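Local coordinates for protein giardin subunit alpha-1 (Giardia intestinalis, PDB 4EVF) that binds calcium and, in a calcium-dependent way, phospholipids such as phosphatidylserine, and takes part in parasite attachment to the intestinal mucosa and in cytoskeletal remodelling, at residues T5-A8 / N9-Q13; E64-L67 / M68-S72; H221-L224 / L225-R229. All blocks are in the same frame, centred on the assembly; numbering follows the deposited sequence.

Contact 1: T5-A8 / N9-Q13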
loop_
_atom_site.group_PDB
_atom_site.type_symbol
_atom_site.label_atom_id
_atom_site.label_comp_id
_atom_site.label_asym_id
_atom_site.label_seq_id
_atom_site.Cartn_x
_atom_site.Cartn_y
_atom_site.Cartn_z
ATOM N N THR A 5 -18.230 22.584 0.997
ATOM C CA THR A 5 -19.488 22.584 0.264
ATOM C C THR A 5 -19.244 22.908 -1.210
ATOM O O THR A 5 -19.892 22.354 -2.099
ATOM C CB THR A 5 -20.511 23.579 0.856
ATOM O OG1 THR A 5 -19.874 24.846 1.064
ATOM C CG2 THR A 5 -21.058 23.061 2.184
ATOM N N ASP A 6 -18.293 23.796 -1.473
ATOM C CA ASP A 6 -17.993 24.166 -2.849
ATOM C C ASP A 6 -17.264 23.052 -3.609
ATOM O O ASP A 6 -17.562 22.812 -4.776
ATOM C CB ASP A 6 -17.217 25.477 -2.907
ATOM C CG ASP A 6 -18.086 26.677 -2.589
ATOM O OD1 ASP A 6 -19.250 26.714 -3.047
ATOM O OD2 ASP A 6 -17.612 27.582 -1.878
ATOM N N ILE A 7 -16.324 22.381 -2.943
ATOM C CA ILE A 7 -15.703 21.179 -3.508
ATOM C C ILE A 7 -16.747 20.103 -3.768
ATOM O O ILE A 7 -16.696 19.400 -4.781
ATOM C CB ILE A 7 -14.646 20.584 -2.565
ATOM C CG1 ILE A 7 -13.657 21.661 -2.119
ATOM C CG2 ILE A 7 -13.924 19.395 -3.225
ATOM C CD1 ILE A 7 -12.797 21.225 -0.957
ATOM N N ALA A 8 -17.688 19.946 -2.839
ATOM C CA ALA A 8 -18.744 18.960 -3.036
ATOM C C ALA A 8 -19.539 19.300 -4.295
ATOM O O ALA A 8 -19.971 18.404 -5.027
ATOM C CB ALA A 8 -19.657 18.879 -1.813
ATOM N N ASN A 9 -19.727 20.594 -4.552
ATOM C CA ASN A 9 -20.408 21.023 -5.778
ATOM C C ASN A 9 -19.597 20.708 -7.037
ATOM O O ASN A 9 -20.151 20.238 -8.039
ATOM C CB ASN A 9 -20.769 22.514 -5.746
ATOM C CG ASN A 9 -21.575 22.941 -6.974
ATOM O OD1 ASN A 9 -21.034 23.514 -7.924
ATOM N ND2 ASN A 9 -22.868 22.631 -6.969
ATOM N N GLU A 10 -18.294 20.977 -6.994
ATOM C CA GLU A 10 -17.414 20.585 -8.100
ATOM C C GLU A 10 -17.615 19.116 -8.425
ATOM O O GLU A 10 -17.807 18.727 -9.585
ATOM C CB GLU A 10 -15.947 20.794 -7.739
ATOM C CG GLU A 10 -15.524 22.238 -7.558
ATOM C CD GLU A 10 -14.040 22.355 -7.270
ATOM O OE1 GLU A 10 -13.223 22.019 -8.166
ATOM O OE2 GLU A 10 -13.688 22.764 -6.142
ATOM N N LEU A 11 -17.558 18.293 -7.388
ATOM C CA LEU A 11 -17.747 16.857 -7.556
ATOM C C LEU A 11 -19.105 16.500 -8.152
ATOM O O LEU A 11 -19.200 15.621 -9.006
ATOM C CB LEU A 11 -17.523 16.123 -6.231
ATOM C CG LEU A 11 -16.040 15.944 -5.905
ATOM C CD1 LEU A 11 -15.825 15.648 -4.416
ATOM C CD2 LEU A 11 -15.435 14.853 -6.788
ATOM N N LYS A 12 -20.154 17.184 -7.704
ATOM C CA LYS A 12 -21.504 16.956 -8.215
ATOM C C LYS A 12 -21.560 17.131 -9.733
ATOM O O LYS A 12 -22.155 16.325 -10.456
ATOM C CB LYS A 12 -22.477 17.940 -7.557
ATOM C CG LYS A 12 -23.922 17.765 -7.986
ATOM C CD LYS A 12 -24.524 16.508 -7.380
ATOM C CE LYS A 12 -25.960 16.286 -7.839
ATOM N NZ LYS A 12 -26.458 14.947 -7.398
ATOM N N GLN A 13 -20.939 18.198 -10.208
ATOM C CA GLN A 13 -20.982 18.523 -11.620
ATOM C C GLN A 13 -20.085 17.605 -12.453
ATOM O O GLN A 13 -20.365 17.362 -13.631
ATOM C CB GLN A 13 -20.631 19.992 -11.830
ATOM C CG GLN A 13 -21.774 20.917 -11.480
ATOM C CD GLN A 13 -21.315 22.308 -11.117
ATOM O OE1 GLN A 13 -20.124 22.548 -10.909
ATOM N NE2 GLN A 13 -22.262 23.240 -11.031
#
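The carboxylate of Glu10 is the flat group that reaches across this contact, and its OE2 meets the side of Ile7. OE2 lies 3.7 Å from Ile7 CA and 4.2 Å from Ile7 CG1, oblique to the carboxylate plane. The chain gets there because Glu10 CG stands beside the backbone N (chi1 -67°), which turns the side chain back toward the start of helix 4-16. On the way, Glu10 CG passes the Asp6 carbonyl, 3.5 Å from its O.

The backbone carries the polar part. Four successive i to i+4 hydrogen bonds run from Asn9 N to Thr5 O, Glu10 N to Asp6 O, Leu11 N to Ile7 O and Lys12 N to Ala8 O. The Leu11 to Ile7 bond is the straightest, at 3.0 Å between Leu11 N and Ile7 O with an N-H...O angle of 170°.

Ile7 and Leu11 follow each other on the buried side. Ile7 CG2 is 4.4 Å from Leu11 CD1, a loose apolar touch. Both residues pack on Ile38 of helix 32-46 and Ile26 of helix 20-28, so this flank faces the interior of the predicted first annexin repeat. On another flank, Lys12 packs on Tyr42 and Tyr46 and forms a long, weak ion pair with Asp53.

The chemistry is that of an amphipathic helix. Thr5 and Asp6 are exposed, against buried Ile7 and Leu11, which offer aliphatic branches to their neighbours. The Glu10 carboxylate is turned back toward the N-terminal half of helix 4-16, where the helix dipole may favour its charge slightly.

Contact 2: E64-L67 / M68-S72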
loop_
_atom_site.group_PDB
_atom_site.type_symbol
_atom_site.label_atom_id
_atom_site.label_comp_id
_atom_site.label_asym_id
_atom_site.label_seq_id
_atom_site.Cartn_x
_atom_site.Cartn_y
_atom_site.Cartn_z
ATOM N N GLU A 64 -14.111 2.840 -11.781
ATOM C CA GLU A 64 -15.183 3.314 -10.915
ATOM C C GLU A 64 -14.902 2.906 -9.468
ATOM O O GLU A 64 -15.029 3.714 -8.554
ATOM C CB GLU A 64 -16.553 2.810 -11.391
ATOM C CG GLU A 64 -17.138 1.683 -10.565
ATOM C CD GLU A 64 -18.616 1.461 -10.840
ATOM O OE1 GLU A 64 -19.154 0.445 -10.351
ATOM O OE2 GLU A 64 -19.234 2.296 -11.541
ATOM N N SER A 65 -14.482 1.662 -9.275
ATOM C CA SER A 65 -14.183 1.157 -7.935
ATOM C C SER A 65 -13.144 2.017 -7.225
ATOM O O SER A 65 -13.321 2.366 -6.052
ATOM C CB SER A 65 -13.714 -0.300 -7.996
ATOM O OG SER A 65 -14.779 -1.147 -8.382
ATOM N N LEU A 66 -12.069 2.351 -7.940
ATOM C CA LEU A 66 -11.019 3.228 -7.432
ATOM C C LEU A 66 -11.556 4.599 -7.015
ATOM O O LEU A 66 -11.240 5.105 -5.926
ATOM C CB LEU A 66 -9.905 3.389 -8.470
ATOM C CG LEU A 66 -8.840 4.467 -8.208
ATOM C CD1 LEU A 66 -8.226 4.329 -6.823
ATOM C CD2 LEU A 66 -7.729 4.457 -9.268
ATOM N N LEU A 67 -12.361 5.204 -7.883
ATOM C CA LEU A 67 -12.922 6.531 -7.606
ATOM C C LEU A 67 -13.846 6.533 -6.383
ATOM O O LEU A 67 -13.801 7.459 -5.555
ATOM C CB LEU A 67 -13.617 7.098 -8.852
ATOM C CG LEU A 67 -12.643 7.339 -10.015
ATOM C CD1 LEU A 67 -13.352 7.768 -11.303
ATOM C CD2 LEU A 67 -11.570 8.346 -9.627
ATOM N N MET A 68 -14.663 5.492 -6.273
ATOM C CA MET A 68 -15.483 5.229 -5.084
ATOM C C MET A 68 -14.640 5.117 -3.827
ATOM O O MET A 68 -14.952 5.733 -2.809
ATOM C CB MET A 68 -16.281 3.927 -5.243
ATOM C CG MET A 68 -17.310 3.949 -6.363
ATOM S SD MET A 68 -18.080 2.340 -6.613
ATOM C CE MET A 68 -18.893 2.057 -5.035
ATOM N N ASP A 69 -13.581 4.316 -3.901
ATOM C CA ASP A 69 -12.697 4.079 -2.766
ATOM C C ASP A 69 -12.155 5.392 -2.206
ATOM O O ASP A 69 -12.095 5.588 -0.986
ATOM C CB ASP A 69 -11.509 3.193 -3.180
ATOM C CG ASP A 69 -11.907 1.748 -3.461
ATOM O OD1 ASP A 69 -13.043 1.340 -3.134
ATOM O OD2 ASP A 69 -11.056 1.003 -3.992
ATOM N N LEU A 70 -11.744 6.280 -3.106
ATOM C CA LEU A 70 -11.160 7.567 -2.714
ATOM C C LEU A 70 -12.111 8.433 -1.893
ATOM O O LEU A 70 -11.671 9.341 -1.174
ATOM C CB LEU A 70 -10.657 8.332 -3.938
ATOM C CG LEU A 70 -9.463 7.657 -4.631
ATOM C CD1 LEU A 70 -9.264 8.202 -6.050
ATOM C CD2 LEU A 70 -8.189 7.804 -3.802
ATOM N N PHE A 71 -13.407 8.155 -1.997
ATOM C CA PHE A 71 -14.400 8.922 -1.234
ATOM C C PHE A 71 -15.137 8.049 -0.225
ATOM O O PHE A 71 -16.185 8.430 0.345
ATOM C CB PHE A 71 -15.319 9.703 -2.174
ATOM C CG PHE A 71 -14.611 10.833 -2.872
ATOM C CD1 PHE A 71 -14.194 11.942 -2.150
ATOM C CD2 PHE A 71 -14.297 10.761 -4.223
ATOM C CE1 PHE A 71 -13.519 12.978 -2.770
ATOM C CE2 PHE A 71 -13.624 11.792 -4.846
ATOM C CZ PHE A 71 -13.232 12.899 -4.128
ATOM N N SER A 72 -14.542 6.884 0.023
ATOM C CA SER A 72 -15.016 5.964 1.043
ATOM C C SER A 72 -14.097 5.982 2.259
ATOM O O SER A 72 -13.092 6.687 2.267
ATOM C CB SER A 72 -15.108 4.554 0.468
ATOM O OG SER A 72 -16.046 4.536 -0.591
#
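This is the C-terminal part of helix 62-70, in the predicted first annexin repeat, where Leu66 meets Leu70 one turn on. Their CD1 atoms are 4.1 Å apart and the two side chains cross obliquely. Leu67 joins them, with CD2 4.3 Å from Leu70 CD1. Leu66 and Leu70 both pack on Leu291 of helix 284-292, while Leu67 and Leu70 pack on helix 20-28.

On another flank, Glu64 and Met68 run side by side in the same direction, and both touch Lys55 of helix 50-57. Glu64 CG comes 4.1 Å from Met68 SD. Met68 N donates a nearly straight bond to Glu64 O, 2.9 Å long.

Asp69 folds back over the preceding turn, with CG beside its own backbone N (chi1 -71°). This puts OD1 3.1 Å from Ser65 O, although both are acceptors. OD2 forms a salt bridge with Arg249 of helix 245-255.

Past Leu70 the bonding changes. Met68 O accepts from Phe71 N at 3.0 Å and from Ser72 OG at 2.7 Å. The two donors come from opposite faces of the carbonyl plane.

The nearness of two acceptors at Asp69 and Ser65 would probably cost something, and the positive charge of Arg249 probably offsets it. The doubly bonded Met68 carbonyl ties the turn after the helix back to the helix.

Contact 3: H221-L224 / L225-R229; sequences HFAL and LGMHR
Leu225 leaves its backbone with CB 3.5 Å from Phe222 O. Its CG, set beside the backbone N (chi1 -72°), then passes 3.4 Å from His221 O and lies over one face of the His221 ring, toward the rim. CD1 is the tip. It touches His221 NE2 at 3.6 Å on one side. On the other side it sits over the centre of the Arg229 guanidinium, 3.8 Å above that plane. This methyl thus stands between an imidazole and a guanidinium group. His221 ND1 is hydrogen-bonded to Tyr186 OH, which would help to hold the ring's rotation.

The backbone turns sharply at the next residue. Gly226 N donates to Phe222 O at 2.9 Å, with a weak second bond to Ala223 O. Gly226 then leaves helical angles (phi 157°, psi 134°). At these angles a CB would press against the carbonyl O of Leu225, so the backbone calls for glycine. It is also at the N-cap position of helix 227-240, and its O accepts from Arg229 N at 2.9 Å.

Beyond the turn, Met227 reaches back, and its CE meets Ala223 CB at 4.1 Å. The Phe222 ring meets Tyr218 and Tyr233, and Leu224 packs on Trp143 of helix 135-145.

Gly226 therefore closes helix 211-225 and opens helix 227-240 where the predicted third and fourth annexin repeats meet. His221 NE2 and Arg229 NH2 are 6.3 Å apart, with Leu225 CD1 between the two groups, and the nearby arginine may still favour a neutral imidazole.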
loop_
_atom_site.group_PDB
_atom_site.type_symbol
_atom_site.label_atom_id
_atom_site.label_comp_id
_atom_site.label_asym_id
_atom_site.label_seq_id
_atom_site.Cartn_x
_atom_site.Cartn_y
_atom_site.Cartn_z
ATOM N N HIS A 221 11.599 -4.581 3.409
ATOM C CA HIS A 221 12.763 -3.724 3.188
ATOM C C HIS A 221 12.398 -2.327 2.661
ATOM O O HIS A 221 12.788 -1.312 3.245
ATOM C CB HIS A 221 13.738 -4.427 2.236
ATOM C CG HIS A 221 14.745 -3.515 1.612
ATOM N ND1 HIS A 221 15.824 -3.014 2.306
ATOM C CD2 HIS A 221 14.839 -3.016 0.356
ATOM C CE1 HIS A 221 16.539 -2.241 1.507
ATOM N NE2 HIS A 221 15.962 -2.226 0.318
ATOM N N PHE A 222 11.663 -2.269 1.553
ATOM C CA PHE A 222 11.205 -0.989 1.005
ATOM C C PHE A 222 10.302 -0.242 1.982
ATOM O O PHE A 222 10.427 0.977 2.133
ATOM C CB PHE A 222 10.462 -1.185 -0.319
ATOM C CG PHE A 222 11.365 -1.467 -1.488
ATOM C CD1 PHE A 222 11.146 -2.578 -2.296
ATOM C CD2 PHE A 222 12.422 -0.634 -1.783
ATOM C CE1 PHE A 222 11.976 -2.846 -3.374
ATOM C CE2 PHE A 222 13.254 -0.898 -2.863
ATOM C CZ PHE A 222 13.028 -2.005 -3.655
ATOM N N ALA A 223 9.399 -0.969 2.639
ATOM C CA ALA A 223 8.457 -0.350 3.575
ATOM C C ALA A 223 9.230 0.368 4.665
ATOM O O ALA A 223 8.941 1.522 4.975
ATOM C CB ALA A 223 7.543 -1.395 4.194
ATOM N N LEU A 224 10.217 -0.323 5.234
ATOM C CA LEU A 224 11.041 0.247 6.302
ATOM C C LEU A 224 11.850 1.449 5.823
ATOM O O LEU A 224 12.079 2.384 6.589
ATOM C CB LEU A 224 11.945 -0.832 6.919
ATOM C CG LEU A 224 11.169 -1.951 7.612
ATOM C CD1 LEU A 224 12.067 -3.140 7.936
ATOM C CD2 LEU A 224 10.448 -1.417 8.879
ATOM N N LEU A 225 12.264 1.436 4.552
ATOM C CA LEU A 225 12.961 2.585 3.961
ATOM C C LEU A 225 12.027 3.772 3.757
ATOM O O LEU A 225 12.442 4.927 3.818
ATOM C CB LEU A 225 13.608 2.220 2.626
ATOM C CG LEU A 225 14.837 1.317 2.691
ATOM C CD1 LEU A 225 15.437 1.149 1.299
ATOM C CD2 LEU A 225 15.857 1.908 3.658
ATOM N N GLY A 226 10.764 3.477 3.493
ATOM C CA GLY A 226 9.776 4.516 3.312
ATOM C C GLY A 226 8.614 3.993 2.504
ATOM O O GLY A 226 8.803 3.332 1.475
ATOM N N MET A 227 7.411 4.291 2.972
ATOM C CA MET A 227 6.196 3.853 2.305
ATOM C C MET A 227 6.140 4.278 0.829
ATOM O O MET A 227 5.601 3.546 -0.004
ATOM C CB MET A 227 4.971 4.361 3.063
ATOM C CG MET A 227 4.721 3.642 4.378
ATOM S SD MET A 227 4.265 1.908 4.141
ATOM C CE MET A 227 4.806 1.213 5.700
ATOM N N HIS A 228 6.685 5.453 0.510
ATOM C CA HIS A 228 6.701 5.938 -0.879
ATOM C C HIS A 228 7.649 5.125 -1.755
ATOM O O HIS A 228 7.459 5.034 -2.970
ATOM C CB HIS A 228 7.077 7.429 -0.955
ATOM C CG HIS A 228 8.507 7.719 -0.612
ATOM N ND1 HIS A 228 9.003 7.614 0.673
ATOM C CD2 HIS A 228 9.544 8.130 -1.381
ATOM C CE1 HIS A 228 10.286 7.935 0.675
ATOM N NE2 HIS A 228 10.637 8.256 -0.557
ATOM N N ARG A 229 8.662 4.534 -1.127
ATOM C CA ARG A 229 9.601 3.670 -1.836
ATOM C C ARG A 229 9.015 2.281 -2.086
ATOM O O ARG A 229 9.302 1.662 -3.102
ATOM C CB ARG A 229 10.937 3.588 -1.093
ATOM C CG ARG A 229 11.660 4.926 -1.034
ATOM C CD ARG A 229 12.982 4.839 -0.314
ATOM N NE ARG A 229 14.018 4.231 -1.148
ATOM C CZ ARG A 229 15.320 4.293 -0.879
ATOM N NH1 ARG A 229 15.743 4.945 0.196
ATOM N NH2 ARG A 229 16.198 3.710 -1.689
#

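Contacts 1 and 2 belong to the predicted first annexin repeat and touch each other. Leu11 CD1 of helix 4-16 packs on Phe71 CZ at 3.8 Å, so the start of the repeat meets its end; the centres of the two contacts are about 16 Å apart. Contact 3 lies at the junction of the predicted third and fourth repeats. Its centre is about 25 Å from that of contact 2 and about 35 Å from that of contact 1, and it touches neither. Contacts 2 and 3 fall on opposite sides of the chain's centre. Contact 2 reaches the predicted fourth repeat too, through Arg249 and Leu291. The structure is the apo form.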